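PDB 1JAD: phospholipase C beta from Meleagris gallopavo, which belongs to the phospholipase C beta family and is represented here by its C-terminal part, a long, largely helical rod that pairs into a dimer. Local coordinates for residues Asp138-Leu143 against Gln181-Leu186. Numbering follows the deposited sequence.
Sequences DIKKKL and QTIKLL
Ile139 meets Thr182 and Leu186 where two nearly antiparallel helices lie side by side; the axes of 138-143 and 181-186 run at 153° and approach to 10.8 Å. The isoleucine splits at CB, which its bond from CA directs toward the other helix. The CG2 branch, anti to the backbone N, lies 3.7 Å from OG1 of Thr182. The other branch carries CG1, set beside the backbone N (chi1 -73°), and this carbon comes within 4.1 Å of Leu186 CD2 as the two side chains run alongside each other, pointing opposite ways. The terminal CD1 touches neither residue, so the branch makes its cross-helix contact through its middle carbon.

Thr182 OG1 has a second apolar neighbour, from the residue four positions after Ile139 on the facing helix, Leu143, whose CD1 stands 3.6 Å from Thr182 OG1, the two side chains meeting tip to tip. No hydrogen bond crosses between the segments. Instead the hydroxyl is held by its own helix, hydrogen-bonded chiefly to the carbonyl O of Glu178, with that of Val179 as a second acceptor sharing the one hydroxyl hydrogen; with chi1 at 44° it lies between the backbone N and the carbonyl carbon. Its polarity is thus satisfied locally, although methyl groups approach it from the facing helix.

At the flank, Lys140 takes part through its aliphatic chain, with CD 4.1 Å from Ile183 CD1.

The contact joins helix 75-155 to helix 161-245 in the antiparallel coiled coil. Val10 touches Ile139 and Thr11 touches Leu186, both from the N-terminal loop. The second subunit adjoins the pair as well: its Asp96 forms a salt bridge with the amino group of Lys140, and its Tyr223 packs on Ile183.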
loop_
_atom_site.group_PDB
_atom_site.type_symbol
_atom_site.label_atom_id
_atom_site.label_comp_id
_atom_site.label_asym_id
_atom_site.label_seq_id
_atom_site.Cartn_x
_atom_site.Cartn_y
_atom_site.Cartn_z
ATOM N N ASP A 138 24.664 16.821 12.115
ATOM C CA ASP A 138 26.117 16.803 12.179
ATOM C C ASP A 138 26.765 17.798 11.194
ATOM O O ASP A 138 27.879 18.272 11.400
ATOM C CB ASP A 138 26.595 15.361 11.997
ATOM C CG ASP A 138 26.172 14.459 13.181
ATOM O OD1 ASP A 138 26.635 14.703 14.323
ATOM O OD2 ASP A 138 25.364 13.521 12.990
ATOM N N ILE A 139 26.053 18.137 10.135
ATOM C CA ILE A 139 26.554 19.124 9.191
ATOM C C ILE A 139 26.587 20.469 9.923
ATOM O O ILE A 139 27.573 21.211 9.854
ATOM C CB ILE A 139 25.621 19.225 7.961
ATOM C CG1 ILE A 139 25.783 17.985 7.092
ATOM C CG2 ILE A 139 25.912 20.486 7.173
ATOM C CD1 ILE A 139 27.178 17.805 6.602
ATOM N N LYS A 140 25.510 20.775 10.643
ATOM C CA LYS A 140 25.438 22.025 11.379
ATOM C C LYS A 140 26.475 22.083 12.481
ATOM O O LYS A 140 26.974 23.161 12.819
ATOM C CB LYS A 140 24.029 22.244 11.948
ATOM C CG LYS A 140 22.943 22.235 10.880
ATOM C CD LYS A 140 21.740 23.109 11.229
ATOM C CE LYS A 140 20.917 22.601 12.392
ATOM N NZ LYS A 140 19.804 23.558 12.711
ATOM N N LYS A 141 26.818 20.928 13.039
ATOM C CA LYS A 141 27.822 20.893 14.094
ATOM C C LYS A 141 29.214 21.181 13.538
ATOM O O LYS A 141 29.964 21.965 14.114
ATOM C CB LYS A 141 27.824 19.537 14.801
ATOM C CG LYS A 141 26.583 19.253 15.636
ATOM C CD LYS A 141 26.729 17.917 16.365
ATOM C CE LYS A 141 25.492 17.576 17.188
ATOM N NZ LYS A 141 25.628 16.258 17.895
ATOM N N LYS A 142 29.567 20.534 12.429
ATOM C CA LYS A 142 30.870 20.755 11.810
ATOM C C LYS A 142 30.972 22.184 11.311
ATOM O O LYS A 142 31.901 22.898 11.632
ATOM C CB LYS A 142 31.094 19.819 10.614
ATOM C CG LYS A 142 31.227 18.348 10.956
ATOM C CD LYS A 142 31.509 17.530 9.698
ATOM C CE LYS A 142 31.630 16.040 10.010
ATOM N NZ LYS A 142 30.370 15.470 10.590
ATOM N N LEU A 143 30.000 22.602 10.525
ATOM C CA LEU A 143 30.028 23.945 9.970
ATOM C C LEU A 143 30.215 25.019 11.013
ATOM O O LEU A 143 30.990 25.960 10.822
ATOM C CB LEU A 143 28.750 24.216 9.181
ATOM C CG LEU A 143 28.660 23.558 7.804
ATOM C CD1 LEU A 143 27.347 23.966 7.142
ATOM C CD2 LEU A 143 29.837 24.019 6.957
ATOM N N GLN A 181 22.446 26.296 2.297
ATOM C CA GLN A 181 22.690 25.631 1.029
ATOM C C GLN A 181 22.987 24.147 1.243
ATOM O O GLN A 181 22.581 23.312 0.434
ATOM C CB GLN A 181 23.853 26.309 0.294
ATOM C CG GLN A 181 23.576 27.751 -0.069
ATOM C CD GLN A 181 22.291 27.907 -0.845
ATOM O OE1 GLN A 181 22.053 27.184 -1.811
ATOM N NE2 GLN A 181 21.454 28.864 -0.438
ATOM N N THR A 182 23.698 23.806 2.316
ATOM C CA THR A 182 23.996 22.396 2.533
ATOM C C THR A 182 22.714 21.655 2.894
ATOM O O THR A 182 22.482 20.539 2.430
ATOM C CB THR A 182 25.078 22.183 3.629
ATOM O OG1 THR A 182 24.803 23.030 4.746
ATOM C CG2 THR A 182 26.464 22.494 3.103
ATOM N N ILE A 183 21.863 22.279 3.701
ATOM C CA ILE A 183 20.601 21.646 4.074
ATOM C C ILE A 183 19.719 21.510 2.847
ATOM O O ILE A 183 18.904 20.606 2.750
ATOM C CB ILE A 183 19.853 22.464 5.133
ATOM C CG1 ILE A 183 20.525 22.279 6.495
ATOM C CG2 ILE A 183 18.376 22.058 5.166
ATOM C CD1 ILE A 183 19.850 23.074 7.594
ATOM N N LYS A 184 19.896 22.421 1.904
ATOM C CA LYS A 184 19.133 22.420 0.661
ATOM C C LYS A 184 19.616 21.264 -0.219
ATOM O O LYS A 184 18.842 20.656 -0.971
ATOM C CB LYS A 184 19.352 23.766 -0.025
ATOM C CG LYS A 184 18.493 24.049 -1.206
ATOM C CD LYS A 184 18.582 25.532 -1.517
ATOM C CE LYS A 184 17.688 25.887 -2.707
ATOM N NZ LYS A 184 17.739 27.361 -3.010
ATOM N N LEU A 185 20.899 20.941 -0.093
ATOM C CA LEU A 185 21.504 19.858 -0.861
ATOM C C LEU A 185 21.044 18.461 -0.404
ATOM O O LEU A 185 20.501 17.687 -1.193
ATOM C CB LEU A 185 23.025 19.956 -0.762
ATOM C CG LEU A 185 23.790 18.861 -1.500
ATOM C CD1 LEU A 185 23.546 18.949 -3.023
ATOM C CD2 LEU A 185 25.245 19.006 -1.172
ATOM N N LEU A 186 21.281 18.128 0.861
ATOM C CA LEU A 186 20.859 16.824 1.388
ATOM C C LEU A 186 19.385 16.641 1.107
ATOM O O LEU A 186 18.931 15.574 0.678
ATOM C CB LEU A 186 21.067 16.752 2.896
ATOM C CG LEU A 186 22.473 16.672 3.471
ATOM C CD1 LEU A 186 23.385 17.681 2.801
ATOM C CD2 LEU A 186 22.379 16.918 4.976
#